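Local coordinates for protein V-type ATP synthase alpha chain (Nanoarchaeum equitans Kin4-M, PDB 5BN3) that is an archaeal V/A-type A subunit, a P-loop protein of the ATP synthase alpha/beta family related to the A subunits of rotary complexes, with ADP bound, at residues S242-I248 with S314-D320; V260-P265 with L276-L282. All coordinates share one frame; numbering follows the deposited sequence.

Contact 1: residues S242-I248 with S314-D320; sequences SDIVIYI and SVVVNAD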
ATOM      1  N   SER A 242      -9.156 -43.552   8.270  1.00 44.28           N
ATOM      2  CA  SER A 242      -9.323 -43.533   6.818  1.00 39.20           C
ATOM      3  C   SER A 242      -8.815 -44.826   6.189  1.00 38.18           C
ATOM      4  O   SER A 242      -7.887 -45.451   6.706  1.00 44.33           O
ATOM      5  CB  SER A 242      -8.571 -42.335   6.225  1.00 43.70           C
ATOM      6  OG  SER A 242      -8.813 -42.206   4.835  1.00 46.54           O
ATOM      7  N   ASP A 243      -9.423 -45.223   5.074  1.00 35.38           N
ATOM      8  CA  ASP A 243      -8.975 -46.406   4.342  1.00 33.81           C
ATOM      9  C   ASP A 243      -7.709 -46.099   3.550  1.00 35.58           C
ATOM     10  O   ASP A 243      -6.768 -46.894   3.521  1.00 36.69           O
ATOM     11  CB  ASP A 243     -10.068 -46.891   3.385  1.00 33.20           C
ATOM     12  CG  ASP A 243     -11.315 -47.356   4.107  1.00 46.39           C
ATOM     13  OD1 ASP A 243     -11.187 -48.089   5.111  1.00 48.94           O
ATOM     14  OD2 ASP A 243     -12.426 -46.983   3.673  1.00 42.30           O
ATOM     15  N   ILE A 244      -7.698 -44.933   2.912  1.00 30.96           N
ATOM     16  CA  ILE A 244      -6.592 -44.526   2.053  1.00 31.46           C
ATOM     17  C   ILE A 244      -6.141 -43.106   2.398  1.00 31.94           C
ATOM     18  O   ILE A 244      -6.970 -42.228   2.645  1.00 32.91           O
ATOM     19  CB  ILE A 244      -6.999 -44.589   0.561  1.00 32.35           C
ATOM     20  CG1 ILE A 244      -7.330 -46.027   0.158  1.00 36.53           C
ATOM     21  CG2 ILE A 244      -5.893 -44.045  -0.331  1.00 34.72           C
ATOM     22  CD1 ILE A 244      -6.141 -46.963   0.235  1.00 36.92           C
ATOM     23  N   VAL A 245      -4.827 -42.892   2.428  1.00 34.05           N
ATOM     24  CA  VAL A 245      -4.261 -41.564   2.636  1.00 35.08           C
ATOM     25  C   VAL A 245      -3.388 -41.180   1.447  1.00 38.01           C
ATOM     26  O   VAL A 245      -2.494 -41.933   1.053  1.00 30.13           O
ATOM     27  CB  VAL A 245      -3.414 -41.507   3.923  1.00 37.12           C
ATOM     28  CG1 VAL A 245      -2.707 -40.164   4.041  1.00 42.27           C
ATOM     29  CG2 VAL A 245      -4.280 -41.748   5.138  1.00 34.59           C
ATOM     30  N   ILE A 246      -3.654 -40.015   0.867  1.00 33.94           N
ATOM     31  CA  ILE A 246      -2.823 -39.500  -0.213  1.00 34.42           C
ATOM     32  C   ILE A 246      -2.161 -38.198   0.214  1.00 30.31           C
ATOM     33  O   ILE A 246      -2.841 -37.202   0.468  1.00 33.84           O
ATOM     34  CB  ILE A 246      -3.650 -39.265  -1.483  1.00 33.14           C
ATOM     35  CG1 ILE A 246      -4.240 -40.593  -1.958  1.00 44.64           C
ATOM     36  CG2 ILE A 246      -2.795 -38.644  -2.577  1.00 35.28           C
ATOM     37  CD1 ILE A 246      -5.369 -40.435  -2.924  1.00 40.70           C
ATOM     38  N   TYR A 247      -0.834 -38.209   0.306  1.00 32.21           N
ATOM     39  CA  TYR A 247      -0.096 -37.008   0.677  1.00 28.94           C
ATOM     40  C   TYR A 247       0.539 -36.378  -0.556  1.00 34.70           C
ATOM     41  O   TYR A 247       1.400 -36.984  -1.198  1.00 34.87           O
ATOM     42  CB  TYR A 247       0.982 -37.324   1.720  1.00 30.01           C
ATOM     43  CG  TYR A 247       1.480 -36.097   2.448  1.00 46.78           C
ATOM     44  CD1 TYR A 247       2.479 -35.302   1.909  1.00 46.62           C
ATOM     45  CD2 TYR A 247       0.946 -35.734   3.676  1.00 48.31           C
ATOM     46  CE1 TYR A 247       2.931 -34.178   2.571  1.00 49.23           C
ATOM     47  CE2 TYR A 247       1.394 -34.614   4.346  1.00 38.95           C
ATOM     48  CZ  TYR A 247       2.385 -33.840   3.788  1.00 62.16           C
ATOM     49  OH  TYR A 247       2.832 -32.721   4.453  1.00 58.03           O
ATOM     50  N   ILE A 248       0.109 -35.165  -0.886  1.00 30.71           N
ATOM     51  CA  ILE A 248       0.680 -34.442  -2.013  1.00 34.08           C
ATOM     52  C   ILE A 248       1.680 -33.395  -1.539  1.00 39.35           C
ATOM     53  O   ILE A 248       1.301 -32.385  -0.938  1.00 33.27           O
ATOM     54  CB  ILE A 248      -0.407 -33.745  -2.856  1.00 34.01           C
ATOM     55  CG1 ILE A 248      -1.557 -34.711  -3.155  1.00 35.84           C
ATOM     56  CG2 ILE A 248       0.187 -33.206  -4.147  1.00 35.70           C
ATOM     57  CD1 ILE A 248      -2.673 -34.094  -3.982  1.00 33.62           C
ATOM     58  N   SER A 314     -13.177 -44.702   2.121  1.00 32.46           N
ATOM     59  CA  SER A 314     -12.986 -43.342   2.611  1.00 37.87           C
ATOM     60  C   SER A 314     -11.534 -42.947   2.374  1.00 35.33           C
ATOM     61  O   SER A 314     -10.612 -43.705   2.689  1.00 35.69           O
ATOM     62  CB  SER A 314     -13.337 -43.239   4.095  1.00 38.87           C
ATOM     63  OG  SER A 314     -12.447 -44.000   4.888  1.00 47.95           O
ATOM     64  N   VAL A 315     -11.339 -41.766   1.795  1.00 33.07           N
ATOM     65  CA  VAL A 315     -10.017 -41.302   1.398  1.00 28.42           C
ATOM     66  C   VAL A 315      -9.779 -39.902   1.956  1.00 31.51           C
ATOM     67  O   VAL A 315     -10.712 -39.100   2.059  1.00 30.56           O
ATOM     68  CB  VAL A 315      -9.898 -41.247  -0.144  1.00 30.85           C
ATOM     69  CG1 VAL A 315      -8.476 -40.904  -0.571  1.00 33.34           C
ATOM     70  CG2 VAL A 315     -10.320 -42.564  -0.758  1.00 37.38           C
ATOM     71  N   VAL A 316      -8.537 -39.619   2.338  1.00 32.26           N
ATOM     72  CA  VAL A 316      -8.143 -38.255   2.666  1.00 32.55           C
ATOM     73  C   VAL A 316      -6.970 -37.817   1.796  1.00 32.21           C
ATOM     74  O   VAL A 316      -6.006 -38.563   1.614  1.00 34.72           O
ATOM     75  CB  VAL A 316      -7.815 -38.073   4.171  1.00 38.09           C
ATOM     76  CG1 VAL A 316      -6.774 -39.072   4.622  1.00 38.40           C
ATOM     77  CG2 VAL A 316      -7.347 -36.651   4.454  1.00 37.86           C
ATOM     78  N   VAL A 317      -7.074 -36.619   1.232  1.00 31.38           N
ATOM     79  CA  VAL A 317      -5.970 -36.023   0.494  1.00 33.68           C
ATOM     80  C   VAL A 317      -5.412 -34.842   1.275  1.00 37.65           C
ATOM     81  O   VAL A 317      -6.154 -33.924   1.631  1.00 32.60           O
ATOM     82  CB  VAL A 317      -6.412 -35.533  -0.900  1.00 37.27           C
ATOM     83  CG1 VAL A 317      -5.342 -34.655  -1.515  1.00 38.52           C
ATOM     84  CG2 VAL A 317      -6.693 -36.709  -1.809  1.00 35.48           C
ATOM     85  N   ASN A 318      -4.114 -34.883   1.558  1.00 32.66           N
ATOM     86  CA  ASN A 318      -3.420 -33.746   2.156  1.00 34.82           C
ATOM     87  C   ASN A 318      -2.581 -33.051   1.088  1.00 40.78           C
ATOM     88  O   ASN A 318      -1.740 -33.684   0.448  1.00 39.31           O
ATOM     89  CB  ASN A 318      -2.516 -34.194   3.312  1.00 41.71           C
ATOM     90  CG  ASN A 318      -3.271 -34.946   4.395  1.00 46.06           C
ATOM     91  OD1 ASN A 318      -3.358 -36.175   4.368  1.00 51.04           O
ATOM     92  ND2 ASN A 318      -3.809 -34.210   5.362  1.00 41.71           N
ATOM     93  N   ALA A 319      -2.807 -31.757   0.890  1.00 31.50           N
ATOM     94  CA  ALA A 319      -2.057 -30.999  -0.111  1.00 30.64           C
ATOM     95  C   ALA A 319      -1.199 -29.914   0.536  1.00 40.45           C
ATOM     96  O   ALA A 319      -1.724 -28.953   1.100  1.00 36.21           O
ATOM     97  CB  ALA A 319      -2.999 -30.392  -1.136  1.00 33.96           C
ATOM     98  N   ASP A 320       0.118 -30.069   0.429  1.00 35.77           N
ATOM     99  CA  ASP A 320       1.083 -29.191   1.086  1.00 33.97           C
ATOM    100  C   ASP A 320       2.158 -28.793   0.073  1.00 34.18           C
ATOM    101  O   ASP A 320       3.047 -29.588  -0.217  1.00 34.43           O
ATOM    102  CB  ASP A 320       1.717 -29.950   2.263  1.00 33.09           C
ATOM    103  CG  ASP A 320       2.741 -29.127   3.025  1.00 42.16           C
ATOM    104  OD1 ASP A 320       2.689 -27.880   2.967  1.00 35.47           O
ATOM    105  OD2 ASP A 320       3.600 -29.733   3.705  1.00 41.60           O
TER
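The ring of Y247 overlaps the side chain of N318 on the neighbouring strand: CD2 lies 3.8 Å from N318 CB, the side chains cross at about a right angle, yet ring and amide planes lie only 29° apart, and the backbone oxygen of N318 sits over one ring face. With CG opposite the backbone N (chi1 -162°), the ring extends along the sheet to D320, where OH gives a weak hydrogen bond of 3.2 Å to OD2. The firmer partner of that OD2 is T230, a residue of the ADP pocket. The N318 amide reaches off the strand pair, toward helix 229-239, its ND2 bonding to N233, whereas its OD1 is buried without a polar partner.

Residues 244-248 pair in parallel with 315-319 one for one, as in I246 N to V316 O at 2.9 Å and I248 N to N318 O at 2.7 Å. I244 lies beside V315, while I246 slants across V315 and V317, and I248 across V317, on the face covered by helix 293-309; I248 CD1 reaches V317 CG1 at 3.7 Å. V245 CG2 packs alongside V316 CG1 on the other face, with helix 229-239 above it.

At the start of the strands, D243 OD2 accepts the amide of S314 at 2.9 Å, almost straight (175°) and on its anti side, while S314 OG receives D243 N. S242 OG bonds to I244 O from above the carbonyl plane, so that oxygen takes two donors, the other being V316 N.

In this P-loop domain V315 belongs to a magnesium site with S372 and T374, while the far end, through D320 and T230, ties the sheet to the nucleotide pocket: a hydrophobic strand ending in an aspartate beside the P-loop, consistent with a Walker B strand.

Contact 2: residues V260-P265 with L276-L282; sequences VLEEFP and LMYRTIL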
ATOM      1  N   VAL A 260       8.673 -39.046   5.446  1.00 32.68           N
ATOM      2  CA  VAL A 260       7.530 -39.948   5.397  1.00 40.14           C
ATOM      3  C   VAL A 260       7.968 -41.352   4.978  1.00 40.30           C
ATOM      4  O   VAL A 260       7.536 -42.345   5.562  1.00 37.54           O
ATOM      5  CB  VAL A 260       6.448 -39.424   4.430  1.00 43.92           C
ATOM      6  CG1 VAL A 260       5.316 -40.425   4.305  1.00 44.83           C
ATOM      7  CG2 VAL A 260       5.917 -38.084   4.907  1.00 39.06           C
ATOM      8  N   LEU A 261       8.840 -41.424   3.975  1.00 41.30           N
ATOM      9  CA  LEU A 261       9.383 -42.696   3.504  1.00 43.31           C
ATOM     10  C   LEU A 261      10.136 -43.439   4.603  1.00 37.04           C
ATOM     11  O   LEU A 261      10.119 -44.668   4.654  1.00 41.92           O
ATOM     12  CB  LEU A 261      10.317 -42.471   2.312  1.00 43.77           C
ATOM     13  CG  LEU A 261       9.697 -42.061   0.976  1.00 42.49           C
ATOM     14  CD1 LEU A 261      10.782 -41.821  -0.067  1.00 41.60           C
ATOM     15  CD2 LEU A 261       8.739 -43.130   0.500  1.00 45.60           C
ATOM     16  N   GLU A 262      10.796 -42.691   5.483  1.00 35.32           N
ATOM     17  CA  GLU A 262      11.597 -43.287   6.549  1.00 46.39           C
ATOM     18  C   GLU A 262      10.768 -43.733   7.754  1.00 48.58           C
ATOM     19  O   GLU A 262      11.063 -44.757   8.369  1.00 46.46           O
ATOM     20  CB  GLU A 262      12.691 -42.314   7.011  1.00 43.29           C
ATOM     21  CG  GLU A 262      13.819 -42.095   6.007  1.00 45.31           C
ATOM     22  CD  GLU A 262      14.970 -41.290   6.586  1.00 64.34           C
ATOM     23  OE1 GLU A 262      14.932 -40.975   7.796  1.00 52.93           O
ATOM     24  OE2 GLU A 262      15.918 -40.975   5.832  1.00 44.04           O
ATOM     25  N   GLU A 263       9.733 -42.967   8.084  1.00 44.17           N
ATOM     26  CA  GLU A 263       9.004 -43.160   9.339  1.00 47.95           C
ATOM     27  C   GLU A 263       7.744 -44.025   9.236  1.00 45.14           C
ATOM     28  O   GLU A 263       7.492 -44.859  10.102  1.00 45.72           O
ATOM     29  CB  GLU A 263       8.662 -41.801   9.963  1.00 48.15           C
ATOM     30  CG  GLU A 263       9.882 -40.981  10.355  1.00 59.69           C
ATOM     31  CD  GLU A 263      10.698 -41.643  11.446  1.00 84.39           C
ATOM     32  OE1 GLU A 263      10.093 -42.226  12.369  1.00 83.85           O
ATOM     33  OE2 GLU A 263      11.945 -41.585  11.378  1.00 80.55           O
ATOM     34  N   PHE A 264       6.953 -43.820   8.187  1.00 38.07           N
ATOM     35  CA  PHE A 264       5.698 -44.561   8.003  1.00 43.90           C
ATOM     36  C   PHE A 264       5.815 -46.102   7.959  1.00 39.36           C
ATOM     37  O   PHE A 264       4.926 -46.793   8.458  1.00 41.87           O
ATOM     38  CB  PHE A 264       4.926 -44.033   6.784  1.00 34.23           C
ATOM     39  CG  PHE A 264       4.146 -42.767   7.051  1.00 37.57           C
ATOM     40  CD1 PHE A 264       4.717 -41.713   7.754  1.00 38.90           C
ATOM     41  CD2 PHE A 264       2.846 -42.627   6.586  1.00 37.61           C
ATOM     42  CE1 PHE A 264       4.005 -40.549   7.996  1.00 46.03           C
ATOM     43  CE2 PHE A 264       2.128 -41.460   6.823  1.00 42.00           C
ATOM     44  CZ  PHE A 264       2.709 -40.422   7.529  1.00 37.05           C
ATOM     45  N   PRO A 265       6.893 -46.646   7.358  1.00 47.54           N
ATOM     46  CA  PRO A 265       7.047 -48.106   7.434  1.00 47.84           C
ATOM     47  C   PRO A 265       7.277 -48.636   8.854  1.00 49.70           C
ATOM     48  O   PRO A 265       7.106 -49.836   9.075  1.00 47.55           O
ATOM     49  CB  PRO A 265       8.288 -48.370   6.575  1.00 47.40           C
ATOM     50  CG  PRO A 265       8.302 -47.255   5.594  1.00 45.19           C
ATOM     51  CD  PRO A 265       7.810 -46.057   6.360  1.00 45.76           C
ATOM     52  N   LEU A 276       1.581 -48.143   8.441  1.00 45.32           N
ATOM     53  CA  LEU A 276       0.910 -47.013   7.804  1.00 35.85           C
ATOM     54  C   LEU A 276       1.178 -46.901   6.308  1.00 36.26           C
ATOM     55  O   LEU A 276       0.313 -46.467   5.548  1.00 37.94           O
ATOM     56  CB  LEU A 276       1.310 -45.704   8.489  1.00 35.06           C
ATOM     57  CG  LEU A 276       0.920 -45.533   9.957  1.00 39.14           C
ATOM     58  CD1 LEU A 276       1.269 -44.137  10.446  1.00 43.06           C
ATOM     59  CD2 LEU A 276      -0.554 -45.793  10.135  1.00 44.19           C
ATOM     60  N   MET A 277       2.375 -47.292   5.889  1.00 37.89           N
ATOM     61  CA  MET A 277       2.782 -47.140   4.495  1.00 40.68           C
ATOM     62  C   MET A 277       1.860 -47.869   3.512  1.00 36.53           C
ATOM     63  O   MET A 277       1.645 -47.402   2.396  1.00 42.43           O
ATOM     64  CB  MET A 277       4.229 -47.607   4.316  1.00 43.26           C
ATOM     65  CG  MET A 277       4.942 -46.957   3.148  1.00 45.43           C
ATOM     66  SD  MET A 277       5.125 -45.175   3.373  1.00 61.32           S
ATOM     67  CE  MET A 277       4.657 -44.591   1.745  1.00 46.14           C
ATOM     68  N   TYR A 278       1.297 -48.997   3.934  1.00 39.25           N
ATOM     69  CA  TYR A 278       0.489 -49.819   3.035  1.00 41.04           C
ATOM     70  C   TYR A 278      -0.849 -49.187   2.632  1.00 44.52           C
ATOM     71  O   TYR A 278      -1.487 -49.645   1.685  1.00 40.16           O
ATOM     72  CB  TYR A 278       0.263 -51.211   3.632  1.00 53.26           C
ATOM     73  CG  TYR A 278       1.490 -52.089   3.668  1.00 75.64           C
ATOM     74  CD1 TYR A 278       2.555 -51.865   2.808  1.00 60.43           C
ATOM     75  CD2 TYR A 278       1.577 -53.152   4.556  1.00 79.53           C
ATOM     76  CE1 TYR A 278       3.675 -52.671   2.837  1.00 72.20           C
ATOM     77  CE2 TYR A 278       2.694 -53.963   4.592  1.00 72.64           C
ATOM     78  CZ  TYR A 278       3.740 -53.716   3.729  1.00 78.74           C
ATOM     79  OH  TYR A 278       4.857 -54.515   3.753  1.00 84.10           O
ATOM     80  N   ARG A 279      -1.271 -48.146   3.350  1.00 34.69           N
ATOM     81  CA  ARG A 279      -2.494 -47.418   3.005  1.00 35.52           C
ATOM     82  C   ARG A 279      -2.174 -46.042   2.427  1.00 34.05           C
ATOM     83  O   ARG A 279      -3.075 -45.250   2.149  1.00 31.91           O
ATOM     84  CB  ARG A 279      -3.394 -47.245   4.235  1.00 37.05           C
ATOM     85  CG  ARG A 279      -2.908 -46.174   5.217  1.00 52.01           C
ATOM     86  CD  ARG A 279      -3.990 -45.776   6.212  1.00 46.07           C
ATOM     87  NE  ARG A 279      -3.555 -44.691   7.094  1.00 44.80           N
ATOM     88  CZ  ARG A 279      -4.333 -44.098   7.994  1.00 47.10           C
ATOM     89  NH1 ARG A 279      -5.596 -44.476   8.133  1.00 43.93           N
ATOM     90  NH2 ARG A 279      -3.853 -43.122   8.750  1.00 40.33           N
ATOM     91  N   THR A 280      -0.888 -45.773   2.232  1.00 31.96           N
ATOM     92  CA  THR A 280      -0.437 -44.435   1.862  1.00 34.88           C
ATOM     93  C   THR A 280       0.105 -44.347   0.433  1.00 37.03           C
ATOM     94  O   THR A 280       0.835 -45.228  -0.025  1.00 36.07           O
ATOM     95  CB  THR A 280       0.640 -43.947   2.850  1.00 38.85           C
ATOM     96  OG1 THR A 280       0.137 -44.047   4.189  1.00 38.57           O
ATOM     97  CG2 THR A 280       1.023 -42.503   2.565  1.00 38.24           C
ATOM     98  N   ILE A 281      -0.270 -43.279  -0.266  1.00 32.75           N
ATOM     99  CA  ILE A 281       0.302 -42.959  -1.572  1.00 31.41           C
ATOM    100  C   ILE A 281       0.959 -41.585  -1.500  1.00 37.18           C
ATOM    101  O   ILE A 281       0.339 -40.617  -1.052  1.00 33.89           O
ATOM    102  CB  ILE A 281      -0.773 -42.943  -2.673  1.00 33.65           C
ATOM    103  CG1 ILE A 281      -1.511 -44.283  -2.716  1.00 37.17           C
ATOM    104  CG2 ILE A 281      -0.151 -42.636  -4.028  1.00 29.45           C
ATOM    105  CD1 ILE A 281      -2.666 -44.310  -3.690  1.00 35.82           C
ATOM    106  N   LEU A 282       2.212 -41.502  -1.938  1.00 32.92           N
ATOM    107  CA  LEU A 282       2.958 -40.248  -1.891  1.00 33.51           C
ATOM    108  C   LEU A 282       3.139 -39.661  -3.284  1.00 39.66           C
ATOM    109  O   LEU A 282       3.599 -40.343  -4.201  1.00 36.14           O
ATOM    110  CB  LEU A 282       4.330 -40.457  -1.244  1.00 31.48           C
ATOM    111  CG  LEU A 282       4.389 -40.912   0.215  1.00 54.29           C
ATOM    112  CD1 LEU A 282       5.814 -40.832   0.747  1.00 53.66           C
ATOM    113  CD2 LEU A 282       3.462 -40.079   1.068  1.00 42.72           C
TER
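The phenyl ring of F264 has an aliphatic group on each face and a hydroxyl at its rim. V260 CG1, one turn earlier on the same helix, stands 3.7 Å above the plane and over the ring centre; L276 CD1 covers the opposite face. T280 OG1 lies in the ring plane at the edge, 3.9 Å from F264 CD2, its side chain roughly perpendicular to that of the phenylalanine.

The threonine hydroxyl donates to L276 O at 2.8 Å, from a position 46° above the carbonyl plane, while R279 N reaches the same oxygen from the other face. Two donors thus grip one carbonyl and close the short 3-10 turn just where strand 280-285 begins.

The contact exemplifies how a beta-alpha-beta unit is sealed: helix 254-263 follows strand 244-250, and after a loop the chain returns through 276-279 into strand 280-285, laying the helix end against the returning segment. No hydrogen bond passes between the two sides, so the join is one of shape and apolar surface.

M277 lies against F264 and P265. Its chain leaves with CG opposite the backbone N (chi1 -154°) and then bends, which brings SD to 3.6 Å from F264 CB and against P265 CD at 4.1 Å; the methionine and the proline run alongside each other. Farther down, L282 sets its branched end against two successive helix residues, CD1 meeting V260 CG1 at 3.6 Å and L261 CD2 at 3.7 Å. K238 of helix 229-239 touches both F264 and L276. Toward the outer side, L261 packs on P101 of the neighbouring NEQ263 chain, and E262 OE2 hydrogen-bonds to V106 N of that chain.

Contact 1 lies in the sheet's interior near the centre of the chain, pairing two parallel strands through backbone bonds; contact 2 lies farther out, where a helix end and a turn meet mostly through apolar side chains, with no hydrogen bond between the two segments, and border another subunit. They share one sheet: strand 244-250 runs between 314-320 and 280-285, so its two edges serve both regions. V245 O takes I281 N on that second edge, R279 NH1 bonds S242 O, and L282 packs on Y247. Side-chain hydrogen bonds between the strands of contact 1 sit at its ends, near the magnesium and ADP sites, whereas in contact 2 the hydroxyl of T280 bonds within 276-282 and not across.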